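Local coordinates for Box C/D snoRNA protein 1 (Saccharomyces cerevisiae, PDB 6THL) that is required for box C/D snoRNA accumulation, acting in snoRNA processing, snoRNA transport to the nucleolus and ribosome biogenesis, at residues B[11-16]-B[32-37]; B[18-21]-B[25-28]; B[165-168]-B[174-177]. All coordinates share one frame; numbering follows the deposited sequence.

Contact 1. Residues B[11-16]-B[32-37]; sequences IRRGVN and SKWDKT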
loop_
_atom_site.group_PDB
_atom_site.type_symbol
_atom_site.label_atom_id
_atom_site.label_comp_id
_atom_site.label_asym_id
_atom_site.label_seq_id
_atom_site.Cartn_x
_atom_site.Cartn_y
_atom_site.Cartn_z
ATOM N N ILE B 11 -24.342 -11.205 12.247
ATOM C CA ILE B 11 -25.145 -11.924 11.248
ATOM C C ILE B 11 -26.076 -10.990 10.542
ATOM O O ILE B 11 -27.075 -10.573 11.102
ATOM C CB ILE B 11 -26.074 -13.009 11.855
ATOM C CG1 ILE B 11 -25.332 -13.895 12.866
ATOM C CG2 ILE B 11 -26.689 -13.865 10.744
ATOM C CD1 ILE B 11 -25.615 -13.548 14.316
ATOM N N ARG B 12 -25.760 -10.687 9.296
ATOM C CA ARG B 12 -26.635 -9.903 8.476
ATOM C C ARG B 12 -27.287 -10.878 7.509
ATOM O O ARG B 12 -26.669 -11.884 7.120
ATOM C CB ARG B 12 -25.852 -8.807 7.751
ATOM C CG ARG B 12 -25.331 -7.697 8.670
ATOM C CD ARG B 12 -23.988 -7.104 8.188
ATOM N NE ARG B 12 -23.779 -5.683 8.547
ATOM C CZ ARG B 12 -22.772 -4.914 8.118
ATOM N NH1 ARG B 12 -21.834 -5.396 7.310
ATOM N NH2 ARG B 12 -22.702 -3.644 8.501
ATOM N N ARG B 13 -28.557 -10.595 7.187
ATOM C CA ARG B 13 -29.356 -11.289 6.165
ATOM C C ARG B 13 -29.020 -12.758 5.986
ATOM O O ARG B 13 -28.883 -13.236 4.855
ATOM C CB ARG B 13 -29.233 -10.569 4.818
ATOM C CG ARG B 13 -29.427 -9.048 4.885
ATOM C CD ARG B 13 -30.893 -8.632 5.050
ATOM N NE ARG B 13 -31.668 -8.892 3.836
ATOM C CZ ARG B 13 -32.993 -8.923 3.776
ATOM N NH1 ARG B 13 -33.736 -8.712 4.856
ATOM N NH2 ARG B 13 -33.578 -9.171 2.624
ATOM N N GLY B 14 -28.883 -13.466 7.107
ATOM C CA GLY B 14 -28.541 -14.887 7.095
ATOM C C GLY B 14 -27.054 -15.120 7.148
ATOM O O GLY B 14 -26.582 -16.016 7.844
ATOM N N VAL B 15 -26.309 -14.295 6.423
ATOM C CA VAL B 15 -24.878 -14.481 6.286
ATOM C C VAL B 15 -24.159 -14.252 7.585
ATOM O O VAL B 15 -24.393 -13.225 8.267
ATOM C CB VAL B 15 -24.274 -13.516 5.270
ATOM C CG1 VAL B 15 -22.758 -13.604 5.321
ATOM C CG2 VAL B 15 -24.782 -13.857 3.881
ATOM N N ASN B 16 -23.274 -15.200 7.901
ATOM C CA ASN B 16 -22.491 -15.103 9.114
ATOM C C ASN B 16 -21.190 -14.325 8.870
ATOM O O ASN B 16 -20.257 -14.879 8.261
ATOM C CB ASN B 16 -22.189 -16.486 9.664
ATOM C CG ASN B 16 -21.246 -16.431 10.843
ATOM O OD1 ASN B 16 -21.604 -15.997 11.945
ATOM N ND2 ASN B 16 -20.027 -16.859 10.617
ATOM N N SER B 32 -20.403 -2.866 2.891
ATOM C CA SER B 32 -21.649 -3.635 3.046
ATOM C C SER B 32 -22.547 -3.076 4.151
ATOM O O SER B 32 -22.137 -2.961 5.308
ATOM C CB SER B 32 -21.345 -5.101 3.351
ATOM O OG SER B 32 -20.368 -5.595 2.450
ATOM N N LYS B 33 -23.776 -2.754 3.779
ATOM C CA LYS B 33 -24.681 -2.021 4.637
ATOM C C LYS B 33 -26.125 -2.335 4.205
ATOM O O LYS B 33 -26.356 -2.864 3.110
ATOM C CB LYS B 33 -24.395 -0.523 4.454
ATOM C CG LYS B 33 -25.051 0.407 5.468
ATOM C CD LYS B 33 -25.350 1.784 4.858
ATOM C CE LYS B 33 -26.307 2.606 5.733
ATOM N NZ LYS B 33 -27.184 3.535 4.957
ATOM N N TRP B 34 -27.081 -2.029 5.081
ATOM C CA TRP B 34 -28.485 -1.920 4.702
ATOM C C TRP B 34 -28.743 -0.558 4.116
ATOM O O TRP B 34 -28.469 0.449 4.754
ATOM C CB TRP B 34 -29.381 -2.041 5.926
ATOM C CG TRP B 34 -30.779 -1.690 5.598
ATOM C CD1 TRP B 34 -31.339 -0.447 5.623
ATOM C CD2 TRP B 34 -31.793 -2.586 5.142
ATOM N NE1 TRP B 34 -32.642 -0.516 5.211
ATOM C CE2 TRP B 34 -32.950 -1.819 4.914
ATOM C CE3 TRP B 34 -31.833 -3.961 4.902
ATOM C CZ2 TRP B 34 -34.144 -2.387 4.456
ATOM C CZ3 TRP B 34 -33.009 -4.522 4.455
ATOM C CH2 TRP B 34 -34.151 -3.739 4.233
ATOM N N ASP B 35 -29.325 -0.500 2.937
ATOM C CA ASP B 35 -29.437 0.768 2.254
ATOM C C ASP B 35 -30.863 1.282 2.315
ATOM O O ASP B 35 -31.776 0.664 1.751
ATOM C CB ASP B 35 -28.989 0.609 0.820
ATOM C CG ASP B 35 -28.964 1.897 0.097
ATOM O OD1 ASP B 35 -30.067 2.419 -0.166
ATOM O OD2 ASP B 35 -27.847 2.378 -0.199
ATOM N N LYS B 36 -31.050 2.430 2.966
ATOM C CA LYS B 36 -32.394 2.843 3.378
ATOM C C LYS B 36 -33.309 2.910 2.164
ATOM O O LYS B 36 -34.249 2.117 2.037
ATOM C CB LYS B 36 -32.380 4.189 4.104
ATOM C CG LYS B 36 -31.441 4.252 5.299
ATOM C CD LYS B 36 -31.912 3.412 6.489
ATOM C CE LYS B 36 -30.858 3.382 7.593
ATOM N NZ LYS B 36 -31.448 3.138 8.930
ATOM N N THR B 37 -32.991 3.820 1.249
ATOM C CA THR B 37 -33.907 4.183 0.170
ATOM C C THR B 37 -34.256 2.967 -0.685
ATOM O O THR B 37 -35.428 2.721 -0.977
ATOM C CB THR B 37 -33.313 5.270 -0.745
ATOM O OG1 THR B 37 -32.224 4.706 -1.483
ATOM C CG2 THR B 37 -32.830 6.505 0.064
#

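Contact 2. Residues B[18-21]-B[25-28]; sequences LMLP and QRSS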
loop_
_atom_site.group_PDB
_atom_site.type_symbol
_atom_site.label_atom_id
_atom_site.label_comp_id
_atom_site.label_asym_id
_atom_site.label_seq_id
_atom_site.Cartn_x
_atom_site.Cartn_y
_atom_site.Cartn_z
ATOM N N LEU B 18 -17.726 -12.384 9.787
ATOM C CA LEU B 18 -16.646 -12.144 10.749
ATOM C C LEU B 18 -16.095 -10.741 10.556
ATOM O O LEU B 18 -15.781 -10.309 9.443
ATOM C CB LEU B 18 -15.523 -13.174 10.642
ATOM C CG LEU B 18 -15.995 -14.600 10.833
ATOM C CD1 LEU B 18 -14.841 -15.584 10.712
ATOM C CD2 LEU B 18 -16.669 -14.695 12.177
ATOM N N MET B 19 -16.001 -10.048 11.678
ATOM C CA MET B 19 -15.673 -8.653 11.699
ATOM C C MET B 19 -14.284 -8.511 12.310
ATOM O O MET B 19 -13.993 -9.011 13.399
ATOM C CB MET B 19 -16.756 -7.890 12.473
ATOM C CG MET B 19 -18.109 -7.974 11.772
ATOM S SD MET B 19 -18.148 -6.931 10.286
ATOM C CE MET B 19 -18.939 -8.030 9.137
ATOM N N LEU B 20 -13.413 -7.847 11.572
ATOM C CA LEU B 20 -12.065 -7.639 12.004
ATOM C C LEU B 20 -12.040 -6.373 12.852
ATOM O O LEU B 20 -12.950 -5.529 12.743
ATOM C CB LEU B 20 -11.215 -7.528 10.746
ATOM C CG LEU B 20 -11.186 -8.829 9.905
ATOM C CD1 LEU B 20 -10.401 -8.655 8.604
ATOM C CD2 LEU B 20 -10.627 -10.025 10.701
ATOM N N PRO B 21 -11.014 -6.208 13.699
ATOM C CA PRO B 21 -10.799 -4.868 14.287
ATOM C C PRO B 21 -10.670 -3.821 13.195
ATOM O O PRO B 21 -10.108 -4.070 12.130
ATOM C CB PRO B 21 -9.492 -4.981 15.050
ATOM C CG PRO B 21 -8.997 -6.367 14.874
ATOM C CD PRO B 21 -9.846 -7.082 13.856
ATOM N N GLN B 25 -7.019 -3.060 7.348
ATOM C CA GLN B 25 -7.268 -2.523 6.033
ATOM C C GLN B 25 -8.631 -3.020 5.532
ATOM O O GLN B 25 -9.467 -2.223 5.093
ATOM C CB GLN B 25 -6.120 -2.911 5.085
ATOM C CG GLN B 25 -6.251 -2.274 3.719
ATOM C CD GLN B 25 -4.938 -2.043 3.006
ATOM O OE1 GLN B 25 -4.164 -1.177 3.399
ATOM N NE2 GLN B 25 -4.698 -2.785 1.923
ATOM N N ARG B 26 -8.877 -4.328 5.660
ATOM C CA ARG B 26 -10.088 -4.947 5.139
ATOM C C ARG B 26 -11.296 -4.306 5.780
ATOM O O ARG B 26 -12.320 -4.069 5.117
ATOM C CB ARG B 26 -10.137 -6.464 5.360
ATOM C CG ARG B 26 -11.400 -7.126 4.796
ATOM C CD ARG B 26 -11.283 -8.638 4.539
ATOM N NE ARG B 26 -12.451 -9.092 3.784
ATOM C CZ ARG B 26 -12.485 -9.375 2.484
ATOM N NH1 ARG B 26 -11.384 -9.380 1.764
ATOM N NH2 ARG B 26 -13.647 -9.730 1.916
ATOM N N SER B 27 -11.180 -4.007 7.063
ATOM C CA SER B 27 -12.291 -3.426 7.769
ATOM C C SER B 27 -12.657 -2.119 7.098
ATOM O O SER B 27 -13.816 -1.818 6.878
ATOM C CB SER B 27 -11.943 -3.225 9.241
ATOM O OG SER B 27 -12.927 -2.470 9.872
ATOM N N SER B 28 -11.659 -1.369 6.689
ATOM C CA SER B 28 -11.938 -0.124 6.014
ATOM C C SER B 28 -12.249 -0.372 4.572
ATOM O O SER B 28 -12.604 0.575 3.887
ATOM C CB SER B 28 -10.768 0.869 6.131
ATOM O OG SER B 28 -10.495 1.205 7.493
#

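Contact 3. Residues B[165-168]-B[174-177]; sequences TIFV and DLPE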
loop_
_atom_site.group_PDB
_atom_site.type_symbol
_atom_site.label_atom_id
_atom_site.label_comp_id
_atom_site.label_asym_id
_atom_site.label_seq_id
_atom_site.Cartn_x
_atom_site.Cartn_y
_atom_site.Cartn_z
ATOM N N THR B 165 -15.355 -12.781 -0.736
ATOM C CA THR B 165 -14.294 -12.701 -1.713
ATOM C C THR B 165 -14.698 -13.725 -2.797
ATOM O O THR B 165 -15.289 -14.758 -2.466
ATOM C CB THR B 165 -12.958 -13.053 -1.038
ATOM O OG1 THR B 165 -12.751 -12.181 0.095
ATOM C CG2 THR B 165 -11.808 -12.963 -2.006
ATOM N N ILE B 166 -14.439 -13.439 -4.074
ATOM C CA ILE B 166 -14.974 -14.259 -5.148
ATOM C C ILE B 166 -13.974 -14.407 -6.259
ATOM O O ILE B 166 -13.707 -13.447 -6.980
ATOM C CB ILE B 166 -16.248 -13.671 -5.799
ATOM C CG1 ILE B 166 -17.323 -13.289 -4.772
ATOM C CG2 ILE B 166 -16.813 -14.667 -6.813
ATOM C CD1 ILE B 166 -18.009 -14.460 -4.119
ATOM N N PHE B 167 -13.461 -15.632 -6.399
ATOM C CA PHE B 167 -12.407 -15.988 -7.335
ATOM C C PHE B 167 -13.033 -16.362 -8.658
ATOM O O PHE B 167 -14.123 -16.966 -8.697
ATOM C CB PHE B 167 -11.611 -17.212 -6.851
ATOM C CG PHE B 167 -10.792 -16.972 -5.622
ATOM C CD1 PHE B 167 -11.350 -17.139 -4.367
ATOM C CD2 PHE B 167 -9.449 -16.633 -5.724
ATOM C CE1 PHE B 167 -10.611 -16.936 -3.225
ATOM C CE2 PHE B 167 -8.710 -16.411 -4.574
ATOM C CZ PHE B 167 -9.300 -16.561 -3.313
ATOM N N VAL B 168 -12.301 -16.032 -9.725
ATOM C CA VAL B 168 -12.733 -16.184 -11.092
ATOM C C VAL B 168 -11.556 -16.809 -11.848
ATOM O O VAL B 168 -10.419 -16.371 -11.718
ATOM C CB VAL B 168 -13.154 -14.815 -11.698
ATOM C CG1 VAL B 168 -13.708 -14.976 -13.104
ATOM C CG2 VAL B 168 -14.242 -14.169 -10.881
ATOM N N ASP B 174 -5.275 -22.463 -12.565
ATOM C CA ASP B 174 -5.137 -21.005 -12.425
ATOM C C ASP B 174 -5.442 -20.362 -11.051
ATOM O O ASP B 174 -4.890 -19.348 -10.752
ATOM C CB ASP B 174 -6.002 -20.323 -13.496
ATOM C CG ASP B 174 -5.459 -20.541 -14.912
ATOM O OD1 ASP B 174 -6.266 -20.329 -15.881
ATOM O OD2 ASP B 174 -4.238 -20.898 -15.024
ATOM N N LEU B 175 -6.317 -20.918 -10.228
ATOM C CA LEU B 175 -6.504 -20.368 -8.886
ATOM C C LEU B 175 -5.141 -20.245 -8.189
ATOM O O LEU B 175 -4.234 -21.004 -8.473
ATOM C CB LEU B 175 -7.410 -21.275 -8.045
ATOM C CG LEU B 175 -8.912 -21.378 -8.339
ATOM C CD1 LEU B 175 -9.472 -22.683 -7.782
ATOM C CD2 LEU B 175 -9.675 -20.190 -7.776
ATOM N N PRO B 176 -4.990 -19.290 -7.266
ATOM C CA PRO B 176 -3.698 -19.165 -6.564
ATOM C C PRO B 176 -3.258 -20.463 -5.862
ATOM O O PRO B 176 -4.104 -21.311 -5.566
ATOM C CB PRO B 176 -3.955 -18.059 -5.542
ATOM C CG PRO B 176 -5.433 -17.843 -5.532
ATOM C CD PRO B 176 -5.945 -18.244 -6.872
ATOM N N GLU B 177 -1.954 -20.616 -5.612
ATOM C CA GLU B 177 -1.415 -21.863 -5.024
ATOM C C GLU B 177 -1.605 -21.806 -3.548
ATOM O O GLU B 177 -1.562 -20.733 -2.975
ATOM C CB GLU B 177 0.069 -22.132 -5.407
ATOM C CG GLU B 177 1.183 -21.545 -4.531
ATOM C CD GLU B 177 2.591 -21.964 -4.993
ATOM O OE1 GLU B 177 3.558 -21.763 -4.243
ATOM O OE2 GLU B 177 2.762 -22.503 -6.106
#

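Contact 1. Residues B[11-16]-B[32-37]
Arg12 reaches across to the backbone of Ser32, and Arg13 lies against the indole of Trp34. Arg13 and Gly14 are the two central residues of a type I' turn from Arg12 to Val15, closed by a weak bond from Arg12 N to Val15 O at 3.1 Å. The backbones stay well apart, so arginine side chains do the bridging.

Arg12 can be followed outward. Its CB points toward 32-37. CG lies beside the backbone N, with chi1 at -70°, and the chain then bends at chi2 (147°). Along the way the side chain packs on Phe41 of strand 40-49. No atom before the guanidinium meets 32-37. Arg12 CZ lies 3.5 Å from Ser32 O. Arg12 NH1 is 3.2 Å and Arg12 NH2 3.3 Å from the same Ser32 O, which sits obliquely to the guanidinium. Arg12 NH1 also comes within 4.0 Å of Ser32 CB. With an alanine here, Ser32 O would probably lose its guanidinium neighbour and a gap would open beside Phe41.

Arg13 meets the indole at its rim. Trp34 CZ3 stands over one face of the Arg13 guanidinium, 4.3 Å from Arg13 NH1. Seen from the indole, that same NH1 lies at the ring edge, near the ring plane, so this is not a face-to-face stack. The charge of Arg13 is matched by a salt bridge from NE to Glu71. Ser32 OG turns elsewhere, bonding to Asn30 OD1 and to the backbone N of Ser44.

The motif is a tight two-residue beta-hairpin, with Gly14 in the turn, set beside edge strand 33-35 of the larger sheet in the BCD1 domain.

Contact 2. Residues B[18-21]-B[25-28]
Leu20 and Ser27 lie opposite each other where the loop 18-21 meets the short helix at 25-29. Their CA atoms are 6.0 Å apart.

The apolar part is one methyl group on an aliphatic chain. Leu20 CD1 packs 3.9 Å from Arg26 CB and 4.2 Å from Arg26 CD, and the two side chains cross at a slant. Arg26 runs extended from CG to NE, with CG anti to the backbone N (chi1 -179°). That shape lays its methylenes beside Leu20 and carries the charge beyond it.

The second part is contact with a backbone carbonyl. Ser27 CB comes within 3.5 Å of Pro21 O. Ser27 OG is farther from Pro21 O, at 4.0 Å. The hydroxyl has a weak hydrogen bond with Lys22 O.

The polar ends bond outside the two segments. Arg26 NH1 forms a salt bridge with Glu46, its NE bonds to Ile161 O, and the guanidinium makes a cation-pi contact with Phe163. Another protein chain also adds an acidic side chain at Arg26 NE, and it bonds to Gln25.

No hydrogen bond joins 18-21 to 25-28. Their fit rests on van der Waals packing, while the guanidinium of Arg26 ties the helix to strands 40-49 and 159-161 and to the partner protein.

Contact 3. Residues B[165-168]-B[174-177]
Strand 165-169 is an inner strand of the larger mixed sheet, running between strands 40-49 and 122-126. The chain that follows it comes back past its face as the loop 174-177. Phe167 on the strand meets Leu175 and Pro176 on that loop.

Phe167 points toward the loop, with CG beside the backbone N (chi1 -68°). Leu175 touches the root of this side chain. Its CD2 methyl lies 3.7 Å from Phe167 CB and 4.0 Å from Phe167 CG, and the two side chains cross at about a right angle. Leu175 leaves its backbone turned to one side, but its branched end comes nearer to the strand.

Pro176 touches farther out on the ring. Its CG is 3.7 Å from Phe167 CE2, and its CD is 4.0 Å from Phe167 CD2. The proline ring comes in at a slant, neither squarely over the face nor at the edge. Leu175 sits mainly at the base of the phenyl group and Pro176 along its CD2–CE2 side.

Other residues enclose the phenyl group. Tyr179 meets it ring to ring with the planes at about 50°, and Leu141, Tyr124, Ile48 and Cys50 also pack on it. Leu175 shares Leu141, and Pro176 shares Cys50.

No hydrogen bond crosses from 165-168 to 174-177. This is hydrophobic core packing of a beta-sheet domain: an aromatic side chain from an inner strand is buried under a returning, proline-containing loop.

From the N terminus, the hairpin of 11-16 comes first. Contact 1 closes when the chain reaches 32-37 and brings that hairpin beside edge strand 33-35. Contact 2 falls within this loop: it closes the shorter turn from strand 15-18 into helix 25-29. Contact 3 follows much later in series, folding the chain after strand 165-169 back over that strand. None of the loops cross. Contacts 1 and 3 both reach the larger sheet, on opposite sides of the chain's centre, without touching. Contacts 2 and 3 do meet: Arg26 NH2 lies 3.2 Å from Thr165 OG1, joining the N-terminal helix to the inner strand.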